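Local coordinates for protein aminopeptidase C (Lactobacillus rhamnosus, PDB 4K7C) that probably acts as a papain-like cysteine aminopeptidase of the bleomycin hydrolase type, removing residues from the amino termini of peptides, at residues 35-41 and 336-342; 44-48 and 331-336; 150-156 and 245-249. All coordinates share one frame; numbering follows the deposited sequence. Where two conformers were deposited one is given.

In the fold
Contacts 1 and 2 are neighbours, their centres 11 Å apart, and they form one patch in which successive helices, 23-39 and 42-47, meet the chain from 331 to 342. They share Ile336 and touch directly, Asn41 ND2 lying 2.8 Å from Asn335 O, a probable hydrogen bond. Contact 3 sits on the other side of the chain's centre, 46 Å from contact 1 and 40 Å from contact 2, centre to centre. It packs on helix 70-87, whose first residue is probably the catalytic cysteine, as in papain relatives. Contacts 1 and 3 both also reach the third subunit of the hexamer.

Contact 1: 35-41 and 336-342; sequences INATAEN and IYKKDDL
A single antiparallel beta bridge, with Glu40 and Tyr337 as its non-hydrogen-bonded pair, joins the end of helix 23-39 to the residues leading into helix 339-343. Two backbone bonds frame it: Lys338 N gives to Ala39 O at 2.9 Å, and Asn41 N gives to Ile336 O at 2.8 Å. The side chains then lean on the helix. With chi1 at -55° the Tyr337 ring swings back over the last turn, where the Asn36 amide lies almost flat against it, the two planes 12° apart. Asn36 OD1 is 3.5 Å from Tyr337 CZ, over the face but offset toward the rim, and the Glu40 N comes in at the ring edge. Water 2 donates to both Tyr337 OH and Glu40 OE1, while the same hydroxyl is also bonded to Ser325 O. Glu40 OE2 lies near the like-charged Asp326 OD2, with the Lys45 side chain also close. On the other flank, water 1 accepts from Lys339 NZ and donates to Asn36 OD1, linking two side chains whose own polar atoms stay too far apart to bond. Deeper in, Leu342 straddles the Thr38 methyl: CD1 and CD2 are each 3.8 Å from Thr38 CG2, and CD2 is 3.9 Å from Ala39 CB. The helix end also faces other chains, with Asn36 N bonded to Glu171 of the third subunit and Ala37 O to Asn33 of the second. It is an isolated antiparallel beta bridge beside an apolar helix-to-helix seam at a subunit interface.

Contact 2: 44-48 and 331-336; sequences SKVAM and ILDTNI
Ser44 and Asp333 make the polar link between helix 42-47 and the turn that follows strand 331-332. Ser44 OG donates to Asp333 OD2 at 2.7 Å, meeting the oxygen on its anti side and 32° out of the carboxylate plane. A chi1 of 175° turns that hydroxyl out from the helix toward the acid. The other carboxylate oxygen works within its own loop: Asn335 N reaches Asp333 OD1 at 3.1 Å from above the plane, closing an Asx turn, and Ser400 OG from strand 396-400 bonds to OD1 as well. The backbone adds a type I turn, with Ile336 N bonded to Asp333 O.

Hydrocarbon packs beside this link. Selenomethionine Met48, present because the crystal was grown from the labelled protein, lays CG 3.9 Å from Ile331 CG2; the same carbon sits against an oxygen, 3.6 Å from Asp333 OD2, so its chain passes across the carboxylate. Ile331 CD1 lies 3.8 Å from Lys45 CG, the two side chains crossing at about a right angle, while Lys45 NZ goes on to a bound glycerol. Ile336 CD1, again carbon against oxygen, packs 3.6 Å from Ser44 OG.

The acid is therefore buried and divided in its duties, one oxygen fastening the helix and the other shaping the turn. Two hydroxyls and a backbone N-H bond to it and probably help to stabilise a negative charge there.

Contact 3: 150-156 and 245-249; sequences EKYGIVP and PQTFF
Ile154, Phe248 and Pro245 carry the packing of the loop after helix 142-152 on the first turn of helix 245-253. Ile154 meets that turn with its backbone and side chain alike. Its N donates to Pro245 O at 3.1 Å, and its O has a weaker CA-H...O contact with Pro245 CA. Its methyl CG2, held between backbone N and carbonyl carbon by a chi1 of -160°, is driven at the edges of two aromatic rings, 3.9 Å from Phe248 CD2 and 3.9 Å from Phe249 CD1. One face of the Phe248 ring is covered by Pro156 CD, which stands 4.0 Å from the ring centroid and 11° off the normal, a CH-pi contact. Phe228 of strand 226-231 also meets the ring edge-to-face. Pro245 sets its own ring alongside Val155, with CG 3.6 Å from Val155 CG1, and presses CB to 3.1 Å from Tyr152 O. Pro245 O takes a second bond from Phe249 N at 3.0 Å, and the two donors reach it from opposite faces of the carbonyl plane.

Contact 1: 35-41 and 336-342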
# COMPACT_ATOMS: atom_id res chain seq x y z
N ILE A 35 11.00 -5.43 23.78
CA ILE A 35 12.39 -5.36 24.29
C ILE A 35 13.32 -4.43 23.51
O ILE A 35 13.92 -3.51 24.07
CB ILE A 35 12.94 -6.75 24.39
CG1 ILE A 35 12.18 -7.48 25.50
CG2 ILE A 35 14.40 -6.70 24.77
CD1 ILE A 35 12.48 -8.97 25.49
N ASN A 36 13.48 -4.71 22.22
CA ASN A 36 14.38 -3.97 21.37
C ASN A 36 14.10 -2.48 21.34
O ASN A 36 14.98 -1.70 21.54
CB ASN A 36 14.38 -4.51 19.90
CG ASN A 36 15.08 -5.90 19.75
OD1 ASN A 36 15.79 -6.38 20.63
ND2 ASN A 36 14.83 -6.54 18.62
N ALA A 37 12.86 -2.10 21.10
CA ALA A 37 12.52 -0.72 20.99
C ALA A 37 12.55 -0.01 22.30
O ALA A 37 12.71 1.21 22.34
CB ALA A 37 11.15 -0.58 20.32
N THR A 38 12.46 -0.76 23.41
CA THR A 38 12.61 -0.11 24.73
C THR A 38 14.08 0.11 25.11
O THR A 38 14.50 1.14 25.56
CB THR A 38 11.82 -0.90 25.84
OG1 THR A 38 10.44 -0.94 25.46
CG2 THR A 38 12.03 -0.17 27.17
N ALA A 39 14.91 -0.86 24.81
CA ALA A 39 16.30 -0.90 25.19
C ALA A 39 17.31 -0.27 24.25
O ALA A 39 18.47 -0.16 24.65
CB ALA A 39 16.69 -2.36 25.36
N GLU A 40 16.91 0.13 23.04
CA GLU A 40 17.87 0.54 22.01
C GLU A 40 18.45 1.94 22.41
O GLU A 40 17.76 2.80 22.96
CB GLU A 40 17.24 0.51 20.64
CG GLU A 40 18.28 0.73 19.56
CD GLU A 40 17.90 0.22 18.18
OE1 GLU A 40 16.84 -0.45 18.10
OE2 GLU A 40 18.74 0.45 17.23
N ASN A 41 19.75 2.03 22.23
CA ASN A 41 20.62 3.07 22.78
C ASN A 41 21.19 3.96 21.68
O ASN A 41 22.07 3.56 20.88
CB ASN A 41 21.72 2.33 23.48
CG ASN A 41 22.75 3.21 24.10
OD1 ASN A 41 22.63 4.43 24.25
ND2 ASN A 41 23.81 2.61 24.41
N ILE A 336 24.27 -1.51 21.49
CA ILE A 336 23.06 -1.09 20.76
C ILE A 336 21.81 -1.22 21.59
O ILE A 336 20.87 -0.40 21.44
CB ILE A 336 22.96 -1.69 19.33
CG1 ILE A 336 21.86 -1.02 18.55
CG2 ILE A 336 22.65 -3.20 19.39
CD1 ILE A 336 22.05 0.45 18.31
N TYR A 337 21.80 -2.19 22.51
CA TYR A 337 20.73 -2.34 23.50
C TYR A 337 21.33 -2.32 24.86
O TYR A 337 22.45 -2.76 25.03
CB TYR A 337 19.98 -3.65 23.34
CG TYR A 337 19.40 -3.86 21.95
CD1 TYR A 337 18.39 -3.06 21.44
CD2 TYR A 337 19.86 -4.90 21.14
CE1 TYR A 337 17.88 -3.29 20.17
CE2 TYR A 337 19.38 -5.16 19.86
CZ TYR A 337 18.38 -4.34 19.35
OH TYR A 337 17.87 -4.54 18.12
N LYS A 338 20.57 -1.81 25.84
CA LYS A 338 20.99 -1.93 27.25
C LYS A 338 19.96 -2.72 28.01
O LYS A 338 19.17 -2.17 28.81
CB LYS A 338 21.20 -0.57 27.85
CG LYS A 338 22.36 0.15 27.26
CD LYS A 338 23.73 -0.46 27.66
CE LYS A 338 24.94 0.31 27.23
NZ LYS A 338 26.22 -0.39 27.62
N LYS A 339 19.91 -4.01 27.69
CA LYS A 339 18.95 -4.88 28.34
C LYS A 339 19.20 -5.12 29.81
O LYS A 339 18.25 -5.13 30.58
CB LYS A 339 18.81 -6.21 27.61
CG LYS A 339 18.30 -6.05 26.22
CD LYS A 339 18.63 -7.24 25.35
CE LYS A 339 18.07 -7.07 23.95
NZ LYS A 339 18.61 -8.14 23.06
N ASP A 340 20.46 -5.25 30.21
CA ASP A 340 20.79 -5.53 31.63
C ASP A 340 20.27 -4.37 32.47
O ASP A 340 19.64 -4.58 33.50
CB ASP A 340 22.30 -5.72 31.86
CG ASP A 340 22.99 -6.74 30.91
OD1 ASP A 340 22.73 -6.74 29.65
OD2 ASP A 340 23.85 -7.52 31.44
N ASP A 341 20.48 -3.15 31.98
CA ASP A 341 19.99 -1.98 32.68
C ASP A 341 18.47 -1.97 32.75
O ASP A 341 17.85 -1.76 33.84
CB ASP A 341 20.31 -0.72 31.88
CG ASP A 341 21.75 -0.26 32.00
OD1 ASP A 341 22.50 -0.77 32.89
OD2 ASP A 341 22.11 0.68 31.22
N LEU A 342 17.81 -2.29 31.63
CA LEU A 342 16.34 -2.28 31.56
C LEU A 342 15.68 -3.24 32.54
O LEU A 342 14.77 -2.84 33.28
CB LEU A 342 15.88 -2.70 30.17
CG LEU A 342 14.39 -2.82 29.88
CD1 LEU A 342 13.56 -1.63 30.30
CD2 LEU A 342 14.22 -3.06 28.35
O HOH W 1 17.75 -8.27 20.34
O HOH W 2 16.29 -2.88 16.72

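Contact 2: 44-48 and 331-336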
# COMPACT_ATOMS: atom_id res chain seq x y z
N SER A 44 25.04 4.35 21.07
CA SER A 44 25.61 3.42 20.09
C SER A 44 25.46 3.96 18.68
O SER A 44 26.42 3.87 17.83
CB SER A 44 24.98 2.08 20.24
OG SER A 44 25.41 1.16 19.26
N LYS A 45 24.26 4.38 18.34
CA LYS A 45 24.09 5.00 17.04
C LYS A 45 25.10 6.13 16.74
O LYS A 45 25.62 6.25 15.58
CB LYS A 45 22.68 5.52 16.86
CG LYS A 45 21.58 4.41 16.90
CD LYS A 45 20.16 4.99 16.89
CE LYS A 45 19.13 3.89 16.96
NZ LYS A 45 17.74 4.42 16.99
N VAL A 46 25.35 6.98 17.73
CA VAL A 46 26.36 8.01 17.58
C VAL A 46 27.77 7.41 17.34
O VAL A 46 28.47 7.85 16.41
CB VAL A 46 26.29 9.03 18.73
CG1 VAL A 46 27.45 10.01 18.75
CG2 VAL A 46 24.89 9.73 18.69
N ALA A 47 28.16 6.44 18.16
CA ALA A 47 29.49 5.83 18.09
C ALA A 47 29.69 5.08 16.80
O ALA A 47 30.81 4.94 16.37
CB ALA A 47 29.70 4.89 19.29
N MSE A 48 28.62 4.58 16.21
CA MSE A 48 28.66 3.64 15.05
C MSE A 48 28.46 4.34 13.74
O MSE A 48 28.06 3.74 12.74
CB MSE A 48 27.72 2.50 15.27
CG MSE A 48 28.09 1.68 16.50
SE MSE A 48 29.81 0.71 16.12
CE MSE A 48 30.95 1.59 17.45
N ILE A 331 23.44 -2.05 12.68
CA ILE A 331 24.40 -1.79 13.70
C ILE A 331 24.58 -3.06 14.54
O ILE A 331 23.59 -3.61 15.11
CB ILE A 331 23.89 -0.63 14.61
CG1 ILE A 331 23.76 0.67 13.86
CG2 ILE A 331 24.85 -0.45 15.79
CD1 ILE A 331 23.04 1.79 14.57
N LEU A 332 25.84 -3.52 14.61
CA LEU A 332 26.21 -4.68 15.36
C LEU A 332 27.12 -4.13 16.48
O LEU A 332 28.29 -3.83 16.24
CB LEU A 332 26.98 -5.64 14.45
CG LEU A 332 26.39 -6.05 13.09
CD1 LEU A 332 27.20 -7.08 12.28
CD2 LEU A 332 25.01 -6.57 13.29
N ASP A 333 26.61 -3.96 17.68
CA ASP A 333 27.34 -3.29 18.73
C ASP A 333 26.77 -3.86 20.03
O ASP A 333 25.54 -3.93 20.24
CB ASP A 333 27.22 -1.72 18.66
CG ASP A 333 28.06 -0.98 19.70
OD1 ASP A 333 28.86 -1.65 20.48
OD2 ASP A 333 27.87 0.27 19.76
N THR A 334 27.69 -4.32 20.89
CA THR A 334 27.35 -4.72 22.25
C THR A 334 26.57 -3.61 23.00
O THR A 334 25.85 -3.93 23.91
CB THR A 334 28.60 -5.08 23.05
OG1 THR A 334 29.50 -4.00 22.98
CG2 THR A 334 29.23 -6.32 22.53
N ASN A 335 26.71 -2.35 22.60
CA ASN A 335 26.00 -1.23 23.23
C ASN A 335 24.66 -0.84 22.57
O ASN A 335 23.99 0.08 23.11
CB ASN A 335 26.91 0.05 23.38
CG ASN A 335 28.13 -0.19 24.25
OD1 ASN A 335 29.29 0.34 23.95
ND2 ASN A 335 27.93 -0.92 25.30
N ILE A 336 24.27 -1.51 21.49
CA ILE A 336 23.06 -1.09 20.76
C ILE A 336 21.81 -1.22 21.59
O ILE A 336 20.87 -0.40 21.44
CB ILE A 336 22.96 -1.69 19.33
CG1 ILE A 336 21.86 -1.02 18.55
CG2 ILE A 336 22.65 -3.20 19.39
CD1 ILE A 336 22.05 0.45 18.31

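Contact 3: 150-156 and 245-249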
# COMPACT_ATOMS: atom_id res chain seq x y z
N GLU A 150 36.42 -25.12 -7.23
CA GLU A 150 37.47 -25.98 -7.77
C GLU A 150 36.87 -26.96 -8.76
O GLU A 150 37.45 -27.19 -9.80
CB GLU A 150 38.21 -26.70 -6.66
CG GLU A 150 39.08 -25.69 -5.94
CD GLU A 150 39.80 -26.25 -4.75
OE1 GLU A 150 40.97 -25.88 -4.61
OE2 GLU A 150 39.18 -27.02 -3.98
N LYS A 151 35.72 -27.52 -8.46
CA LYS A 151 35.19 -28.59 -9.30
C LYS A 151 34.37 -28.04 -10.50
O LYS A 151 34.35 -28.67 -11.61
CB LYS A 151 34.37 -29.54 -8.47
CG LYS A 151 33.77 -30.68 -9.26
CD LYS A 151 33.18 -31.71 -8.31
CE LYS A 151 32.86 -32.95 -9.07
NZ LYS A 151 32.41 -33.98 -8.13
N TYR A 152 33.69 -26.90 -10.29
CA TYR A 152 32.68 -26.39 -11.22
C TYR A 152 32.82 -25.02 -11.83
O TYR A 152 32.10 -24.64 -12.78
CB TYR A 152 31.31 -26.50 -10.59
CG TYR A 152 30.87 -27.91 -10.29
CD1 TYR A 152 30.48 -28.77 -11.33
CD2 TYR A 152 30.73 -28.37 -8.98
CE1 TYR A 152 30.04 -30.09 -11.07
CE2 TYR A 152 30.25 -29.67 -8.71
CZ TYR A 152 29.95 -30.56 -9.73
OH TYR A 152 29.51 -31.84 -9.50
N GLY A 153 33.75 -24.29 -11.30
CA GLY A 153 34.00 -22.90 -11.67
C GLY A 153 32.89 -21.96 -11.30
O GLY A 153 32.27 -22.17 -10.26
N ILE A 154 32.71 -20.92 -12.07
CA ILE A 154 31.71 -19.92 -11.75
C ILE A 154 31.30 -19.25 -13.05
O ILE A 154 32.01 -19.31 -14.07
CB ILE A 154 32.20 -18.91 -10.63
CG1 ILE A 154 31.02 -18.16 -9.93
CG2 ILE A 154 33.25 -17.92 -11.15
CD1 ILE A 154 29.92 -19.05 -9.37
N VAL A 155 30.16 -18.59 -13.02
CA VAL A 155 29.63 -17.82 -14.12
C VAL A 155 29.09 -16.44 -13.67
O VAL A 155 28.70 -16.28 -12.50
CB VAL A 155 28.55 -18.60 -14.91
CG1 VAL A 155 29.09 -19.94 -15.38
CG2 VAL A 155 27.25 -18.77 -14.14
N PRO A 156 29.04 -15.48 -14.60
CA PRO A 156 28.29 -14.25 -14.35
C PRO A 156 26.85 -14.57 -13.95
O PRO A 156 26.21 -15.48 -14.41
CB PRO A 156 28.30 -13.58 -15.71
CG PRO A 156 29.54 -14.08 -16.37
CD PRO A 156 29.47 -15.53 -16.03
N PRO A 245 32.54 -22.39 -17.33
CA PRO A 245 32.59 -21.89 -15.93
C PRO A 245 34.01 -21.95 -15.38
O PRO A 245 34.47 -21.06 -14.64
CB PRO A 245 31.60 -22.82 -15.20
CG PRO A 245 30.55 -23.07 -16.27
CD PRO A 245 31.42 -23.32 -17.51
N GLN A 246 34.76 -22.97 -15.78
CA GLN A 246 36.14 -23.08 -15.33
C GLN A 246 37.12 -22.14 -16.00
O GLN A 246 37.90 -21.54 -15.30
CB GLN A 246 36.59 -24.54 -15.31
CG GLN A 246 35.62 -25.35 -14.44
CD GLN A 246 36.11 -26.73 -14.13
OE1 GLN A 246 35.68 -27.72 -14.75
NE2 GLN A 246 37.06 -26.80 -13.21
N THR A 247 37.04 -21.94 -17.32
CA THR A 247 37.88 -20.91 -17.92
C THR A 247 37.53 -19.46 -17.49
O THR A 247 38.38 -18.62 -17.35
CB THR A 247 38.00 -21.04 -19.46
OG1 THR A 247 36.72 -20.91 -20.05
CG2 THR A 247 38.58 -22.37 -19.79
N PHE A 248 36.25 -19.20 -17.30
CA PHE A 248 35.80 -17.91 -16.75
C PHE A 248 36.44 -17.70 -15.37
O PHE A 248 37.05 -16.66 -15.11
CB PHE A 248 34.27 -17.88 -16.67
CG PHE A 248 33.76 -16.61 -16.12
CD1 PHE A 248 33.64 -15.49 -16.93
CD2 PHE A 248 33.58 -16.46 -14.73
CE1 PHE A 248 33.26 -14.26 -16.37
CE2 PHE A 248 33.21 -15.23 -14.21
CZ PHE A 248 33.06 -14.13 -15.04
N PHE A 249 36.34 -18.67 -14.49
CA PHE A 249 36.99 -18.53 -13.21
C PHE A 249 38.48 -18.23 -13.35
O PHE A 249 39.01 -17.30 -12.71
CB PHE A 249 36.77 -19.71 -12.29
CG PHE A 249 37.44 -19.53 -10.92
CD1 PHE A 249 36.83 -18.78 -9.93
CD2 PHE A 249 38.72 -20.06 -10.68
CE1 PHE A 249 37.49 -18.54 -8.74
CE2 PHE A 249 39.35 -19.89 -9.45
CZ PHE A 249 38.76 -19.11 -8.51
O HOH W 3 38.18 -29.08 -12.57